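Local coordinates for protein iron Super-Oxide Dismutase (Plasmodium knowlesi, PDB 2AWP) that probably destroys superoxide radicals, converting them with an iron cofactor into hydrogen peroxide and oxygen, at residues 3-8 and 30-35; 75-80 and 121-126; 112-117 and 136-141. One frame throughout, in Å; residues are numbered along the deposited sequence.

Contact 1 (3-8 and 30-35)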
loop_
_atom_site.group_PDB
_atom_site.type_symbol
_atom_site.label_atom_id
_atom_site.label_comp_id
_atom_site.label_asym_id
_atom_site.label_seq_id
_atom_site.Cartn_x
_atom_site.Cartn_y
_atom_site.Cartn_z
ATOM N N ILE A 3 -17.725 -10.593 -15.343
ATOM C CA ILE A 3 -17.788 -9.973 -13.990
ATOM C C ILE A 3 -18.286 -8.523 -14.093
ATOM O O ILE A 3 -17.738 -7.715 -14.843
ATOM C CB ILE A 3 -16.431 -10.052 -13.197
ATOM C CG1 ILE A 3 -15.838 -11.475 -13.196
ATOM C CG2 ILE A 3 -16.576 -9.508 -11.746
ATOM C CD1 ILE A 3 -16.598 -12.487 -12.369
ATOM N N ILE A 4 -19.338 -8.215 -13.342
ATOM C CA ILE A 4 -19.915 -6.872 -13.320
ATOM C C ILE A 4 -19.672 -6.190 -11.988
ATOM O O ILE A 4 -19.895 -6.793 -10.936
ATOM C CB ILE A 4 -21.455 -6.897 -13.601
ATOM C CG1 ILE A 4 -21.728 -7.477 -15.010
ATOM C CG2 ILE A 4 -22.069 -5.486 -13.453
ATOM C CD1 ILE A 4 -23.207 -7.909 -15.273
ATOM N N LEU A 5 -19.236 -4.930 -12.034
ATOM C CA LEU A 5 -19.113 -4.072 -10.836
ATOM C C LEU A 5 -20.477 -3.861 -10.133
ATOM O O LEU A 5 -21.373 -3.232 -10.688
ATOM C CB LEU A 5 -18.495 -2.709 -11.209
ATOM C CG LEU A 5 -18.234 -1.738 -10.040
ATOM C CD1 LEU A 5 -17.172 -2.301 -9.070
ATOM C CD2 LEU A 5 -17.854 -0.289 -10.521
ATOM N N PRO A 6 -20.644 -4.392 -8.907
ATOM C CA PRO A 6 -21.904 -4.131 -8.229
ATOM C C PRO A 6 -22.056 -2.683 -7.873
ATOM O O PRO A 6 -21.081 -2.024 -7.502
ATOM C CB PRO A 6 -21.816 -4.990 -6.959
ATOM C CG PRO A 6 -20.855 -6.054 -7.307
ATOM C CD PRO A 6 -19.802 -5.317 -8.128
ATOM N N LYS A 7 -23.280 -2.186 -7.999
ATOM C CA LYS A 7 -23.604 -0.815 -7.604
ATOM C C LYS A 7 -23.390 -0.574 -6.113
ATOM O O LYS A 7 -23.599 -1.467 -5.276
ATOM C CB LYS A 7 -25.069 -0.493 -7.969
ATOM C CG LYS A 7 -25.336 -0.373 -9.466
ATOM C CD LYS A 7 -24.672 0.886 -10.001
ATOM C CE LYS A 7 -25.092 1.201 -11.426
ATOM N NZ LYS A 7 -24.962 2.668 -11.720
ATOM N N LEU A 8 -22.975 0.648 -5.798
ATOM C CA LEU A 8 -23.119 1.203 -4.448
ATOM C C LEU A 8 -24.595 1.290 -4.073
ATOM O O LEU A 8 -25.444 1.595 -4.915
ATOM C CB LEU A 8 -22.508 2.603 -4.369
ATOM C CG LEU A 8 -21.014 2.850 -4.633
ATOM C CD1 LEU A 8 -20.722 4.313 -4.505
ATOM C CD2 LEU A 8 -20.078 2.079 -3.691
ATOM N N LYS A 30 -12.701 4.531 -10.131
ATOM C CA LYS A 30 -11.371 4.268 -10.683
ATOM C C LYS A 30 -10.736 2.944 -10.186
ATOM O O LYS A 30 -10.551 2.015 -10.963
ATOM C CB LYS A 30 -10.451 5.478 -10.474
ATOM C CG LYS A 30 -11.007 6.797 -11.001
ATOM C CD LYS A 30 -11.304 6.770 -12.528
ATOM C CE LYS A 30 -12.443 7.771 -12.846
ATOM N NZ LYS A 30 -12.670 7.956 -14.317
ATOM N N HIS A 31 -10.407 2.862 -8.893
ATOM C CA HIS A 31 -9.831 1.645 -8.315
ATOM C C HIS A 31 -10.711 0.408 -8.470
ATOM O O HIS A 31 -10.303 -0.569 -9.117
ATOM C CB HIS A 31 -9.403 1.869 -6.829
ATOM C CG HIS A 31 -8.273 2.850 -6.671
ATOM N ND1 HIS A 31 -6.955 2.521 -6.936
ATOM C CD2 HIS A 31 -8.267 4.158 -6.308
ATOM C CE1 HIS A 31 -6.183 3.564 -6.679
ATOM N NE2 HIS A 31 -6.952 4.569 -6.297
ATOM N N HIS A 32 -11.925 0.452 -7.921
ATOM C CA HIS A 32 -12.815 -0.717 -7.872
ATOM C C HIS A 32 -13.207 -1.145 -9.308
ATOM O O HIS A 32 -13.087 -2.326 -9.710
ATOM C CB HIS A 32 -14.061 -0.400 -7.004
ATOM C CG HIS A 32 -14.808 -1.619 -6.521
ATOM N ND1 HIS A 32 -15.860 -1.540 -5.631
ATOM C CD2 HIS A 32 -14.673 -2.936 -6.829
ATOM C CE1 HIS A 32 -16.333 -2.755 -5.406
ATOM N NE2 HIS A 32 -15.634 -3.616 -6.123
ATOM N N ALA A 33 -13.621 -0.165 -10.105
ATOM C CA ALA A 33 -13.975 -0.445 -11.508
ATOM C C ALA A 33 -12.794 -1.074 -12.248
ATOM O O ALA A 33 -12.967 -2.012 -13.043
ATOM C CB ALA A 33 -14.425 0.848 -12.202
ATOM N N GLY A 34 -11.602 -0.532 -11.977
ATOM C CA GLY A 34 -10.336 -0.996 -12.518
ATOM C C GLY A 34 -9.997 -2.451 -12.243
ATOM O O GLY A 34 -9.441 -3.132 -13.126
ATOM N N TYR A 35 -10.285 -2.930 -11.020
ATOM C CA TYR A 35 -10.067 -4.338 -10.687
ATOM C C TYR A 35 -11.023 -5.268 -11.462
ATOM O O TYR A 35 -10.613 -6.347 -11.880
ATOM C CB TYR A 35 -10.279 -4.595 -9.212
ATOM C CG TYR A 35 -9.275 -3.934 -8.269
ATOM C CD1 TYR A 35 -7.916 -4.244 -8.338
ATOM C CD2 TYR A 35 -9.715 -3.082 -7.259
ATOM C CE1 TYR A 35 -6.991 -3.670 -7.461
ATOM C CE2 TYR A 35 -8.798 -2.484 -6.356
ATOM C CZ TYR A 35 -7.450 -2.791 -6.456
ATOM O OH TYR A 35 -6.561 -2.217 -5.566
#

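Contact 2 (75-80 and 121-126)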
loop_
_atom_site.group_PDB
_atom_site.type_symbol
_atom_site.label_atom_id
_atom_site.label_comp_id
_atom_site.label_asym_id
_atom_site.label_seq_id
_atom_site.Cartn_x
_atom_site.Cartn_y
_atom_site.Cartn_z
ATOM N N SER A 75 -16.468 -4.488 -2.617
ATOM C CA SER A 75 -17.915 -4.575 -2.508
ATOM C C SER A 75 -18.383 -4.777 -1.065
ATOM O O SER A 75 -19.340 -4.144 -0.622
ATOM C CB SER A 75 -18.450 -5.648 -3.434
ATOM O OG SER A 75 -18.385 -5.158 -4.757
ATOM N N PHE A 76 -17.674 -5.638 -0.343
ATOM C CA PHE A 76 -17.899 -5.876 1.086
ATOM C C PHE A 76 -17.631 -4.608 1.914
ATOM O O PHE A 76 -18.333 -4.333 2.874
ATOM C CB PHE A 76 -17.030 -7.059 1.553
ATOM C CG PHE A 76 -17.540 -7.739 2.819
ATOM C CD1 PHE A 76 -18.580 -8.663 2.753
ATOM C CD2 PHE A 76 -16.978 -7.452 4.057
ATOM C CE1 PHE A 76 -19.050 -9.305 3.893
ATOM C CE2 PHE A 76 -17.438 -8.087 5.207
ATOM C CZ PHE A 76 -18.486 -9.014 5.129
ATOM N N TYR A 77 -16.612 -3.841 1.532
ATOM C CA TYR A 77 -16.296 -2.558 2.131
ATOM C C TYR A 77 -17.415 -1.515 1.949
ATOM O O TYR A 77 -17.842 -0.888 2.919
ATOM C CB TYR A 77 -14.973 -2.058 1.554
ATOM C CG TYR A 77 -14.526 -0.659 1.946
ATOM C CD1 TYR A 77 -14.193 -0.348 3.270
ATOM C CD2 TYR A 77 -14.395 0.344 0.973
ATOM C CE1 TYR A 77 -13.768 0.937 3.625
ATOM C CE2 TYR A 77 -13.963 1.637 1.310
ATOM C CZ TYR A 77 -13.633 1.923 2.638
ATOM O OH TYR A 77 -13.185 3.190 2.994
ATOM N N TRP A 78 -17.894 -1.356 0.721
ATOM C CA TRP A 78 -18.976 -0.400 0.440
ATOM C C TRP A 78 -20.253 -0.764 1.214
ATOM O O TRP A 78 -20.886 0.115 1.796
ATOM C CB TRP A 78 -19.257 -0.317 -1.083
ATOM C CG TRP A 78 -18.053 0.166 -1.875
ATOM C CD1 TRP A 78 -17.484 -0.437 -2.945
ATOM C CD2 TRP A 78 -17.268 1.336 -1.610
ATOM N NE1 TRP A 78 -16.385 0.279 -3.372
ATOM C CE2 TRP A 78 -16.236 1.373 -2.564
ATOM C CE3 TRP A 78 -17.339 2.359 -0.645
ATOM C CZ2 TRP A 78 -15.271 2.394 -2.587
ATOM C CZ3 TRP A 78 -16.398 3.384 -0.679
ATOM C CH2 TRP A 78 -15.369 3.384 -1.634
ATOM N N ASP A 79 -20.611 -2.055 1.185
ATOM C CA ASP A 79 -21.776 -2.600 1.898
ATOM C C ASP A 79 -21.657 -2.555 3.417
ATOM O O ASP A 79 -22.683 -2.532 4.136
ATOM C CB ASP A 79 -22.094 -4.018 1.409
ATOM C CG ASP A 79 -22.439 -4.051 -0.057
ATOM O OD1 ASP A 79 -22.504 -2.957 -0.683
ATOM O OD2 ASP A 79 -22.628 -5.175 -0.588
ATOM N N SER A 80 -20.411 -2.505 3.900
ATOM C CA SER A 80 -20.123 -2.334 5.335
ATOM C C SER A 80 -20.352 -0.918 5.853
ATOM O O SER A 80 -20.186 -0.657 7.057
ATOM C CB SER A 80 -18.661 -2.722 5.650
ATOM O OG SER A 80 -18.472 -4.124 5.552
ATOM N N SER A 121 -0.282 -1.874 2.507
ATOM C CA SER A 121 -1.654 -1.981 1.983
ATOM C C SER A 121 -2.387 -3.129 2.668
ATOM O O SER A 121 -1.799 -4.196 2.834
ATOM C CB SER A 121 -1.607 -2.236 0.455
ATOM O OG SER A 121 -1.030 -1.093 -0.208
ATOM N N GLY A 122 -3.662 -2.944 3.032
ATOM C CA GLY A 122 -4.382 -4.038 3.717
ATOM C C GLY A 122 -5.783 -3.701 4.195
ATOM O O GLY A 122 -6.357 -2.697 3.797
ATOM N N TRP A 123 -6.308 -4.520 5.103
ATOM C CA TRP A 123 -7.748 -4.550 5.411
ATOM C C TRP A 123 -7.864 -5.005 6.829
ATOM O O TRP A 123 -7.143 -5.925 7.209
ATOM C CB TRP A 123 -8.489 -5.605 4.539
ATOM C CG TRP A 123 -8.511 -5.286 3.022
ATOM C CD1 TRP A 123 -7.591 -5.669 2.082
ATOM C CD2 TRP A 123 -9.519 -4.540 2.313
ATOM N NE1 TRP A 123 -7.959 -5.203 0.834
ATOM C CE2 TRP A 123 -9.126 -4.491 0.954
ATOM C CE3 TRP A 123 -10.720 -3.937 2.691
ATOM C CZ2 TRP A 123 -9.877 -3.863 -0.001
ATOM C CZ3 TRP A 123 -11.469 -3.266 1.714
ATOM C CH2 TRP A 123 -11.051 -3.239 0.403
ATOM N N GLY A 124 -8.740 -4.367 7.600
ATOM C CA GLY A 124 -9.116 -4.872 8.926
ATOM C C GLY A 124 -10.471 -5.563 8.817
ATOM O O GLY A 124 -11.334 -5.126 8.052
ATOM N N TRP A 125 -10.664 -6.653 9.560
ATOM C CA TRP A 125 -11.912 -7.412 9.466
ATOM C C TRP A 125 -12.528 -7.682 10.846
ATOM O O TRP A 125 -11.814 -7.891 11.820
ATOM C CB TRP A 125 -11.673 -8.767 8.786
ATOM C CG TRP A 125 -11.057 -8.676 7.452
ATOM C CD1 TRP A 125 -9.717 -8.614 7.172
ATOM C CD2 TRP A 125 -11.740 -8.621 6.197
ATOM N NE1 TRP A 125 -9.531 -8.532 5.831
ATOM C CE2 TRP A 125 -10.751 -8.538 5.199
ATOM C CE3 TRP A 125 -13.094 -8.667 5.817
ATOM C CZ2 TRP A 125 -11.061 -8.483 3.828
ATOM C CZ3 TRP A 125 -13.410 -8.596 4.434
ATOM C CH2 TRP A 125 -12.391 -8.513 3.466
ATOM N N LEU A 126 -13.863 -7.650 10.907
ATOM C CA LEU A 126 -14.573 -8.336 11.959
ATOM C C LEU A 126 -15.015 -9.634 11.313
ATOM O O LEU A 126 -15.597 -9.613 10.217
ATOM C CB LEU A 126 -15.790 -7.543 12.461
ATOM C CG LEU A 126 -16.641 -8.282 13.505
ATOM C CD1 LEU A 126 -15.846 -8.547 14.781
ATOM C CD2 LEU A 126 -17.922 -7.465 13.771
#

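Contact 3 (112-117 and 136-141)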
loop_
_atom_site.group_PDB
_atom_site.type_symbol
_atom_site.label_atom_id
_atom_site.label_comp_id
_atom_site.label_asym_id
_atom_site.label_seq_id
_atom_site.Cartn_x
_atom_site.Cartn_y
_atom_site.Cartn_z
ATOM N N SER A 112 -9.890 -0.257 16.046
ATOM C CA SER A 112 -9.194 0.974 15.664
ATOM C C SER A 112 -7.674 0.808 15.762
ATOM O O SER A 112 -6.936 1.286 14.894
ATOM C CB SER A 112 -9.662 2.141 16.530
ATOM O OG SER A 112 -11.076 2.319 16.419
ATOM N N ASN A 113 -7.223 0.116 16.811
ATOM C CA ASN A 113 -5.803 -0.191 17.019
ATOM C C ASN A 113 -5.225 -1.042 15.891
ATOM O O ASN A 113 -4.157 -0.738 15.329
ATOM C CB ASN A 113 -5.582 -0.885 18.360
ATOM C CG ASN A 113 -5.665 0.089 19.541
ATOM O OD1 ASN A 113 -5.627 1.310 19.357
ATOM N ND2 ASN A 113 -5.810 -0.458 20.762
ATOM N N VAL A 114 -5.944 -2.091 15.548
ATOM C CA VAL A 114 -5.532 -2.942 14.438
ATOM C C VAL A 114 -5.458 -2.178 13.116
ATOM O O VAL A 114 -4.451 -2.274 12.396
ATOM C CB VAL A 114 -6.432 -4.197 14.310
ATOM C CG1 VAL A 114 -6.210 -4.892 12.918
ATOM C CG2 VAL A 114 -6.112 -5.154 15.460
ATOM N N LEU A 115 -6.538 -1.467 12.782
ATOM C CA LEU A 115 -6.612 -0.634 11.573
ATOM C C LEU A 115 -5.500 0.410 11.501
ATOM O O LEU A 115 -4.864 0.591 10.444
ATOM C CB LEU A 115 -7.998 0.068 11.481
ATOM C CG LEU A 115 -9.164 -0.883 11.183
ATOM C CD1 LEU A 115 -10.476 -0.187 11.438
ATOM C CD2 LEU A 115 -9.117 -1.456 9.733
ATOM N N CYS A 116 -5.254 1.102 12.615
ATOM C CA CYS A 116 -4.178 2.078 12.668
ATOM C C CYS A 116 -2.790 1.471 12.562
ATOM O O CYS A 116 -1.869 2.121 12.052
ATOM C CB CYS A 116 -4.262 2.926 13.941
ATOM S SG CYS A 116 -5.590 4.105 13.930
ATOM N N GLY A 117 -2.638 0.244 13.054
ATOM C CA GLY A 117 -1.329 -0.376 13.142
ATOM C C GLY A 117 -0.899 -1.109 11.879
ATOM O O GLY A 117 0.255 -1.470 11.758
ATOM N N ILE A 136 -11.200 -9.944 15.628
ATOM C CA ILE A 136 -10.651 -8.971 14.703
ATOM C C ILE A 136 -9.433 -9.586 14.026
ATOM O O ILE A 136 -8.578 -10.152 14.694
ATOM C CB ILE A 136 -10.208 -7.666 15.429
ATOM C CG1 ILE A 136 -11.401 -6.928 16.012
ATOM C CG2 ILE A 136 -9.448 -6.752 14.480
ATOM C CD1 ILE A 136 -10.995 -5.964 17.158
ATOM N N LEU A 137 -9.375 -9.470 12.704
ATOM C CA LEU A 137 -8.254 -9.962 11.919
ATOM C C LEU A 137 -7.800 -8.854 10.982
ATOM O O LEU A 137 -8.561 -7.943 10.681
ATOM C CB LEU A 137 -8.675 -11.179 11.057
ATOM C CG LEU A 137 -9.100 -12.489 11.757
ATOM C CD1 LEU A 137 -9.448 -13.543 10.696
ATOM C CD2 LEU A 137 -8.016 -13.020 12.721
ATOM N N GLN A 138 -6.562 -8.937 10.520
ATOM C CA GLN A 138 -6.102 -8.037 9.490
ATOM C C GLN A 138 -5.525 -8.861 8.363
ATOM O O GLN A 138 -4.995 -9.949 8.605
ATOM C CB GLN A 138 -5.047 -7.073 10.049
ATOM C CG GLN A 138 -3.824 -7.722 10.618
ATOM C CD GLN A 138 -2.985 -6.738 11.362
ATOM O OE1 GLN A 138 -2.589 -5.711 10.814
ATOM N NE2 GLN A 138 -2.721 -7.026 12.636
ATOM N N THR A 139 -5.640 -8.359 7.140
ATOM C CA THR A 139 -5.001 -9.034 6.005
ATOM C C THR A 139 -4.234 -8.044 5.185
ATOM O O THR A 139 -4.477 -6.830 5.260
ATOM C CB THR A 139 -6.021 -9.741 5.074
ATOM O OG1 THR A 139 -6.969 -8.773 4.592
ATOM C CG2 THR A 139 -6.760 -10.819 5.837
ATOM N N HIS A 140 -3.320 -8.574 4.380
ATOM C CA HIS A 140 -2.381 -7.752 3.649
ATOM C C HIS A 140 -2.717 -7.728 2.171
ATOM O O HIS A 140 -3.067 -8.768 1.596
ATOM C CB HIS A 140 -0.968 -8.290 3.848
ATOM C CG HIS A 140 0.109 -7.263 3.609
ATOM N ND1 HIS A 140 0.141 -6.048 4.259
ATOM C CD2 HIS A 140 1.196 -7.286 2.798
ATOM C CE1 HIS A 140 1.200 -5.368 3.857
ATOM N NE2 HIS A 140 1.856 -6.096 2.978
ATOM N N ASP A 141 -2.618 -6.538 1.569
ATOM C CA ASP A 141 -2.887 -6.357 0.136
ATOM C C ASP A 141 -4.335 -6.759 -0.244
ATOM O O ASP A 141 -5.269 -6.067 0.162
ATOM C CB ASP A 141 -1.805 -7.088 -0.688
ATOM C CG ASP A 141 -0.405 -6.571 -0.389
ATOM O OD1 ASP A 141 -0.197 -5.358 -0.290
ATOM O OD2 ASP A 141 0.505 -7.378 -0.259
HETATM O O HOH W 1 -2.394 -3.720 12.896
#

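Contact 1 (3-8 and 30-35)
L5 reaches from the N-terminal loop onto the helix through both of its methyl groups, and the two do different work. The first is a CH-pi contact: CD1 of L5 sits 3.4 Å from the centroid of the H32 imidazole, only 11° off the ring normal, so the methyl rests over the middle of one face. H32 offers that face because its CG is anti to the backbone N (chi1 -161°), which carries the ring off the helix toward the loop.

The second is purely apolar. CD2 of L5 lies 4.0 Å from CB of A33, the next residue along helix 21-43, so one leucine straddles two consecutive helix positions. V36 and Y28 of the same helix also touch this side chain, and the hydroxyl of Y28 is bonded to P6 O. No hydrogen bond passes between 3-8 and 30-35 themselves.

The polar atoms of H32 are used elsewhere: ND1 accepts a hydrogen bond from NE1 of W78, and NE2 makes a weak bond to I71 O. Its ring also meets that of H74, which by similarity binds the iron. With both nitrogens engaged by helix 62-79, the weaker bond being the one at NE2, and a methyl seated over one face, the rotation of the imidazole is fixed, and the loop meets it through hydrocarbon alone.

Contact 2 (75-80 and 121-126)
W123 brings the edge of its indole up to the face of Y77 in an offset edge-to-face pair, the tyrosine ring and the six-membered ring of the tryptophan lying 6.0 Å apart between centroids with planes at 78°. The atom that leads is CZ3 of W123, which stops 3.7 Å from CB of Y77. Contact therefore falls at the root of the tyrosine; the ring then runs away from the indole, and its hydroxyl bonds to that of Y175.

Two residues along the strand, W125 uses the same corner of its indole. Its CZ3 comes 3.8 Å from CD2 of F76, with the phenyl ring set obliquely to it. Both tryptophans have CG anti to their carbonyl carbon (chi1 -66° for W123 and -56° for W125), and this swings their six-membered rings from the strand toward the helix.

The indole nitrogens are tied down apart from these contacts: NE1 of W123 bonds to OE1 of Q70, and NE1 of W125 to OG1 of T139. S80 OG donates to F76 O at 2.7 Å, and the same hydroxyl is bonded to T156 N of strand 151-158, while W72 stacks on the phenyl ring of F76.

All four touching residues are buried, almost at the centre of the chain. W123 packs on H74 and D158, and Y77 lies beside H27, all three probable iron ligands, so this pair belongs to the aromatic surroundings of the metal typical of iron/manganese superoxide dismutases; F76 and W125 belong to the packing between the alpha-hairpin and the sheet of the C-terminal alpha/beta domain.

Contact 3 (112-117 and 136-141)
Within the C-terminal alpha/beta domain of the iron/manganese superoxide dismutase fold, the last turns of helix 104-117 pack on strand 134-140, at one border of the three-stranded antiparallel sheet. Helix and strand run nearly parallel here, the axes of 112-117 and 136-140 lying 13° apart in direction and 9.0 Å from each other at closest approach.

V114 carries the packing, with one methyl for each of two strand residues. CG2 of V114 meets CG2 of I136 at 3.8 Å, the two side chains lying alongside each other and pointing opposite ways, while CG1 of V114 lies 3.8 Å from CB of Q138. I136 and Q138 are two apart on the strand and both point toward the helix, so the valine bridges them; L137 between them points away. F107, E110 and F111 extend the cover on I136 along the same helix.

Q138 starts from a chi1 of 59°, with CG between the backbone N and the carbonyl carbon, and then runs extended. Its aliphatic part lies aslant over CG1 of V114 before the amide reaches the end of the helix. OE1 of Q138 takes a hydrogen bond from ND1 of H118, the residue that follows the helix. H118 in turn bonds through NE2 to ND1 of H140, whose own NE2 is bonded to D141 of the second subunit, linking this surface to the dimer interface.

A water completes the join between the segments: it donates one hydrogen to V114 O at 2.6 Å and the other to OE1 of Q138 at 2.9 Å.

How the contacts relate
From the N terminus, contact 1 closes first, folding the opening loop back on helix 21-43. It is complete before contact 2 begins on helix 62-79, yet the two touch in space: P6 packs on S75, and L8 on the indole of W78. Contact 2 then spans helices 92-101 and 104-117 to reach strand 122-129, joining the alpha-hairpin to the sheet. Contact 3 opens inside that span and closes beyond it on strand 134-140, so contacts 2 and 3 cross. Their strands are antiparallel neighbours, joined by W125 N to L137 O. Contacts 1 and 3 lie on opposite sides of the chain's centre, and both reach the second subunit.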